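Local structure of CurF (Lyngbya majuscula, 2Q34) at residues G57-S62 with H100-G105; L6-N11 with N45-V50. The protein catalyses, through its crotonase-fold ECH2 domain, a decarboxylation probably used in polyketide chain beta-branching. All coordinates share one frame; numbering follows the deposited sequence.

Contact 1. Residues G57-S62 with H100-G105; sequences GNYFSS and HSFGGG
Residues Y59 and S61 pair in parallel with H100 and S101, and the register slips by one residue between the two bridges, which makes a beta bulge. The bulge shows at H100 O, which accepts from two successive amides: S61 N at 3.2 Å lies in the carbonyl plane, while F60 N at 2.9 Å is tilted out of it. H100 N to N58 O (2.8 Å) opens the run and F102 N to S61 O (3.0 Å) closes it.

On the side of Y59 and H100 the two rings form a T-shaped pair with planes 75° apart. The imidazole points its edge at the phenol, CD2 of H100 standing 3.7 Å from CE1 of Y59, over the face but displaced toward the rim. H100 CG lies anti to its own carbonyl carbon (chi1 -47°), which brings the imidazole face over N58 O; ND1 is hydrogen-bonded to V122 N. CD1 at the F102 ring edge lies 4.0 Å from CB of S62.

The other side is buried. F60 CD2 packs 3.3 Å from S101 OG, a hydroxyl buried without a polar partner, and the phenyl edge meets G105 O. S61 OG lies 3.3 Å from G105 CA and is hydrogen-bonded to N25 O and G63 N. G103 is the N-cap of helix 104-110; in crotonases this glycine-rich helix start and the chain just after the 57-62 loop usually supply the oxyanion-hole amides.

Around this pairing, F60 rests on strand 93-97, S101 and F102 pack on strand 122-124, and R178 of helix 178-192 touches N58 and H100.

Contact 2. Residues L6-N11 with N45-V50; sequences LTELGN and NQQYKV
This is a small surface contact at the edge of the crotonase fold, where side chains of the outermost strand, 4-10, reach the loop that leads from helix 29-44 into strand 50-54. Residues N45 to Y48 make a type I beta turn, closed by Y48 N to N45 O at 3.0 Å, and the turn ends at Y48, whose ring and hydroxyl reach strand 4-10. The backbones stay well apart, with CA of N11 and CA of Y48 the nearest pair at 7.9 Å, because strand 13-18 lies between strands 4-10 and 50-54 in the sheet.

The central link is a short hydrogen bond, 2.5 Å, given by Y48 OH to E8 OE2. The carboxylate receives it on the anti lone pair of OE2, the one facing away from OE1, and its plane stands 81° from the ring. E8 is extended beyond CG (chi2 174°), which carries the acid across to the phenol; OE2 arrives at the ring edge, and CG lies 3.9 Å from Y48 CE1. L6 and Y48 approach from opposite directions, CD2 of L6 meeting CE2 of the Y48 ring at 4.1 Å, while the leucine also packs on V14, I16 and helix 29-44. CB of N45 lies over one face of the same ring, displaced toward its rim.

K49 holds the far end. Extended beyond CG, its chain takes NZ to S195 O and A193 O, and CD passes 4.0 Å from N11 O. A single water completes the link, donating to N11 O at 2.6 Å and accepting from K49 NZ at 2.8 Å.

In the fold
The two contacts follow one another along the chain: contact 2 is closed at 45-50, which runs into strand 50-54, and contact 1 opens at 57-62, in the loop after that strand. Their centres are about 24 Å apart and their nearest atoms about 13 Å, so they do not touch. Contact 2 borders the outer strand of the six-stranded sheet, about 21 Å from the centre of the chain; contact 1 lies about 8 Å from that centre, near the core, where the loop after strand 50-54 joins strand 100-102 of the smaller sheet. Helix 178-192 reaches both. One strand of the crotonase domain thus leads from the rim of the large sheet to its junction with the small one.

Contact 1. Residues G57-S62 with H100-G105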
loop_
_atom_site.group_PDB
_atom_site.type_symbol
_atom_site.label_atom_id
_atom_site.label_comp_id
_atom_site.label_asym_id
_atom_site.label_seq_id
_atom_site.Cartn_x
_atom_site.Cartn_y
_atom_site.Cartn_z
ATOM N N GLY A 57 2.395 14.789 28.601
ATOM C CA GLY A 57 3.209 15.936 28.211
ATOM C C GLY A 57 3.682 15.830 26.775
ATOM O O GLY A 57 2.877 15.623 25.860
ATOM N N ASN A 58 4.994 15.939 26.596
ATOM C CA ASN A 58 5.614 15.959 25.266
ATOM C C ASN A 58 6.033 14.577 24.717
ATOM O O ASN A 58 6.595 14.506 23.618
ATOM C CB ASN A 58 6.844 16.868 25.288
ATOM C CG ASN A 58 6.488 18.324 25.489
ATOM O OD1 ASN A 58 5.414 18.775 25.085
ATOM N ND2 ASN A 58 7.384 19.062 26.120
ATOM N N TYR A 59 5.785 13.510 25.487
ATOM C CA TYR A 59 6.248 12.159 25.145
ATOM C C TYR A 59 5.165 11.083 25.114
ATOM O O TYR A 59 4.431 10.894 26.079
ATOM C CB TYR A 59 7.320 11.704 26.133
ATOM C CG TYR A 59 8.555 12.550 26.057
ATOM C CD1 TYR A 59 9.577 12.224 25.176
ATOM C CD2 TYR A 59 8.697 13.673 26.859
ATOM C CE1 TYR A 59 10.722 12.997 25.097
ATOM C CE2 TYR A 59 9.837 14.458 26.783
ATOM C CZ TYR A 59 10.837 14.115 25.893
ATOM O OH TYR A 59 11.975 14.882 25.821
ATOM N N PHE A 60 5.091 10.370 23.996
ATOM C CA PHE A 60 4.359 9.128 23.944
ATOM C C PHE A 60 5.264 8.016 24.517
ATOM O O PHE A 60 4.954 7.429 25.558
ATOM C CB PHE A 60 3.904 8.797 22.502
ATOM C CG PHE A 60 3.212 7.455 22.392
ATOM C CD1 PHE A 60 1.927 7.307 22.875
ATOM C CD2 PHE A 60 3.859 6.344 21.827
ATOM C CE1 PHE A 60 1.251 6.089 22.784
ATOM C CE2 PHE A 60 3.204 5.096 21.742
ATOM C CZ PHE A 60 1.893 4.971 22.229
ATOM N N SER A 61 6.391 7.731 23.847
ATOM C CA SER A 61 7.345 6.746 24.353
ATOM C C SER A 61 8.736 6.976 23.751
ATOM O O SER A 61 8.896 7.095 22.536
ATOM C CB SER A 61 6.888 5.294 24.075
ATOM O OG SER A 61 7.923 4.385 24.471
ATOM N N SER A 62 9.747 7.060 24.602
ATOM C CA SER A 62 11.069 7.263 24.067
ATOM C C SER A 62 11.820 5.935 23.901
ATOM O O SER A 62 12.999 5.925 23.564
ATOM C CB SER A 62 11.825 8.285 24.918
ATOM O OG SER A 62 12.088 7.730 26.178
ATOM N N HIS A 100 6.361 12.778 21.428
ATOM C CA HIS A 100 7.406 12.183 20.605
ATOM C C HIS A 100 7.389 10.663 20.771
ATOM O O HIS A 100 7.045 10.147 21.844
ATOM C CB HIS A 100 8.789 12.695 21.027
ATOM C CG HIS A 100 8.882 14.184 21.202
ATOM N ND1 HIS A 100 8.665 15.078 20.169
ATOM C CD2 HIS A 100 9.211 14.931 22.282
ATOM C CE1 HIS A 100 8.830 16.310 20.618
ATOM N NE2 HIS A 100 9.156 16.247 21.898
ATOM N N SER A 101 7.776 9.954 19.717
ATOM C CA SER A 101 7.980 8.499 19.817
ATOM C C SER A 101 9.273 8.099 19.111
ATOM O O SER A 101 9.438 8.375 17.918
ATOM C CB SER A 101 6.805 7.712 19.218
ATOM O OG SER A 101 5.558 8.204 19.688
ATOM N N PHE A 102 10.148 7.419 19.851
ATOM C CA PHE A 102 11.443 6.972 19.344
ATOM C C PHE A 102 11.670 5.477 19.472
ATOM O O PHE A 102 11.406 4.884 20.538
ATOM C CB PHE A 102 12.580 7.673 20.090
ATOM C CG PHE A 102 12.470 9.154 20.103
ATOM C CD1 PHE A 102 12.219 9.830 21.286
ATOM C CD2 PHE A 102 12.625 9.878 18.932
ATOM C CE1 PHE A 102 12.135 11.213 21.309
ATOM C CE2 PHE A 102 12.543 11.255 18.941
ATOM C CZ PHE A 102 12.278 11.924 20.136
ATOM N N GLY A 103 12.178 4.891 18.380
ATOM C CA GLY A 103 12.651 3.505 18.351
ATOM C C GLY A 103 11.534 2.550 18.701
ATOM O O GLY A 103 10.451 2.577 18.084
ATOM N N GLY A 104 11.783 1.713 19.697
ATOM C CA GLY A 104 10.753 0.797 20.138
ATOM C C GLY A 104 9.497 1.566 20.526
ATOM O O GLY A 104 8.409 0.998 20.553
ATOM N N GLY A 105 9.654 2.842 20.884
ATOM C CA GLY A 105 8.520 3.676 21.300
ATOM C C GLY A 105 7.584 3.967 20.145
ATOM O O GLY A 105 6.366 4.041 20.339
#

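Contact 2. Residues L6-N11 with N45-V50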
loop_
_atom_site.group_PDB
_atom_site.type_symbol
_atom_site.label_atom_id
_atom_site.label_comp_id
_atom_site.label_asym_id
_atom_site.label_seq_id
_atom_site.Cartn_x
_atom_site.Cartn_y
_atom_site.Cartn_z
ATOM N N LEU A 6 -5.008 3.307 34.422
ATOM C CA LEU A 6 -6.143 2.991 33.567
ATOM C C LEU A 6 -7.340 3.803 34.029
ATOM O O LEU A 6 -7.642 3.856 35.233
ATOM C CB LEU A 6 -6.448 1.480 33.626
ATOM C CG LEU A 6 -7.689 0.902 32.955
ATOM C CD1 LEU A 6 -7.518 0.757 31.494
ATOM C CD2 LEU A 6 -7.947 -0.485 33.558
ATOM N N THR A 7 -8.007 4.469 33.104
ATOM C CA THR A 7 -9.229 5.191 33.455
ATOM C C THR A 7 -10.359 4.829 32.503
ATOM O O THR A 7 -10.114 4.443 31.353
ATOM C CB THR A 7 -9.030 6.707 33.446
ATOM O OG1 THR A 7 -8.366 7.089 32.236
ATOM C CG2 THR A 7 -8.201 7.176 34.678
ATOM N N GLU A 8 -11.594 4.948 32.979
ATOM C CA GLU A 8 -12.750 4.601 32.139
ATOM C C GLU A 8 -13.304 5.867 31.498
ATOM O O GLU A 8 -13.469 6.897 32.163
ATOM C CB GLU A 8 -13.820 3.898 32.967
ATOM C CG GLU A 8 -13.370 2.547 33.471
ATOM C CD GLU A 8 -14.370 1.902 34.423
ATOM O OE1 GLU A 8 -15.304 2.598 34.878
ATOM O OE2 GLU A 8 -14.208 0.697 34.706
ATOM N N LEU A 9 -13.590 5.791 30.206
ATOM C CA LEU A 9 -14.107 6.939 29.480
ATOM C C LEU A 9 -15.596 6.835 29.166
ATOM O O LEU A 9 -16.170 7.786 28.619
ATOM C CB LEU A 9 -13.326 7.145 28.184
ATOM C CG LEU A 9 -11.819 7.357 28.330
ATOM C CD1 LEU A 9 -11.238 7.700 26.969
ATOM C CD2 LEU A 9 -11.529 8.467 29.329
ATOM N N GLY A 10 -16.211 5.693 29.488
ATOM C CA GLY A 10 -17.634 5.475 29.166
ATOM C C GLY A 10 -17.851 4.595 27.945
ATOM O O GLY A 10 -17.041 4.595 27.013
ATOM N N ASN A 11 -18.932 3.819 27.973
ATOM C CA ASN A 11 -19.323 2.957 26.838
ATOM C C ASN A 11 -18.314 1.873 26.468
ATOM O O ASN A 11 -18.345 1.341 25.340
ATOM C CB ASN A 11 -19.639 3.798 25.606
ATOM C CG ASN A 11 -20.631 4.885 25.901
ATOM O OD1 ASN A 11 -21.696 4.625 26.452
ATOM N ND2 ASN A 11 -20.276 6.116 25.556
ATOM N N ASN A 45 -11.754 -7.360 32.433
ATOM C CA ASN A 45 -12.991 -6.597 32.493
ATOM C C ASN A 45 -13.742 -6.717 31.156
ATOM O O ASN A 45 -13.476 -5.948 30.223
ATOM C CB ASN A 45 -12.682 -5.137 32.819
ATOM C CG ASN A 45 -12.461 -4.882 34.318
ATOM O OD1 ASN A 45 -11.412 -5.233 34.904
ATOM N ND2 ASN A 45 -13.445 -4.240 34.943
ATOM N N GLN A 46 -14.681 -7.661 31.069
ATOM C CA GLN A 46 -15.353 -7.962 29.790
ATOM C C GLN A 46 -16.248 -6.832 29.279
ATOM O O GLN A 46 -16.756 -6.902 28.165
ATOM C CB GLN A 46 -16.175 -9.247 29.896
ATOM C CG GLN A 46 -15.352 -10.480 30.252
ATOM C CD GLN A 46 -14.525 -11.028 29.088
ATOM O OE1 GLN A 46 -15.062 -11.682 28.191
ATOM N NE2 GLN A 46 -13.211 -10.805 29.124
ATOM N N GLN A 47 -16.461 -5.806 30.089
ATOM C CA GLN A 47 -17.257 -4.669 29.651
ATOM C C GLN A 47 -16.443 -3.702 28.776
ATOM O O GLN A 47 -17.009 -2.850 28.069
ATOM C CB GLN A 47 -17.910 -3.955 30.841
ATOM C CG GLN A 47 -16.953 -3.145 31.706
ATOM C CD GLN A 47 -16.211 -3.970 32.758
ATOM O OE1 GLN A 47 -15.959 -5.167 32.585
ATOM N NE2 GLN A 47 -15.846 -3.316 33.855
ATOM N N TYR A 48 -15.116 -3.833 28.803
ATOM C CA TYR A 48 -14.265 -2.936 27.997
ATOM C C TYR A 48 -14.177 -3.398 26.559
ATOM O O TYR A 48 -14.080 -4.596 26.304
ATOM C CB TYR A 48 -12.861 -2.888 28.579
ATOM C CG TYR A 48 -12.764 -2.334 29.979
ATOM C CD1 TYR A 48 -13.787 -1.550 30.536
ATOM C CD2 TYR A 48 -11.606 -2.536 30.727
ATOM C CE1 TYR A 48 -13.663 -1.023 31.846
ATOM C CE2 TYR A 48 -11.477 -2.020 32.017
ATOM C CZ TYR A 48 -12.495 -1.276 32.566
ATOM O OH TYR A 48 -12.327 -0.769 33.833
ATOM N N LYS A 49 -14.207 -2.446 25.631
ATOM C CA LYS A 49 -14.317 -2.708 24.205
ATOM C C LYS A 49 -13.212 -2.045 23.363
ATOM O O LYS A 49 -12.965 -2.474 22.224
ATOM C CB LYS A 49 -15.636 -2.142 23.682
ATOM C CG LYS A 49 -16.898 -2.847 24.182
ATOM C CD LYS A 49 -18.057 -2.183 23.447
ATOM C CE LYS A 49 -19.359 -2.842 23.744
ATOM N NZ LYS A 49 -20.394 -2.139 22.958
ATOM N N VAL A 50 -12.649 -0.940 23.862
ATOM C CA VAL A 50 -11.585 -0.214 23.146
ATOM C C VAL A 50 -10.622 0.387 24.146
ATOM O O VAL A 50 -11.038 0.986 25.150
ATOM C CB VAL A 50 -12.134 0.978 22.334
ATOM C CG1 VAL A 50 -11.020 1.662 21.514
ATOM C CG2 VAL A 50 -13.310 0.569 21.415
HETATM O O HOH W 1 -20.583 0.312 24.376
#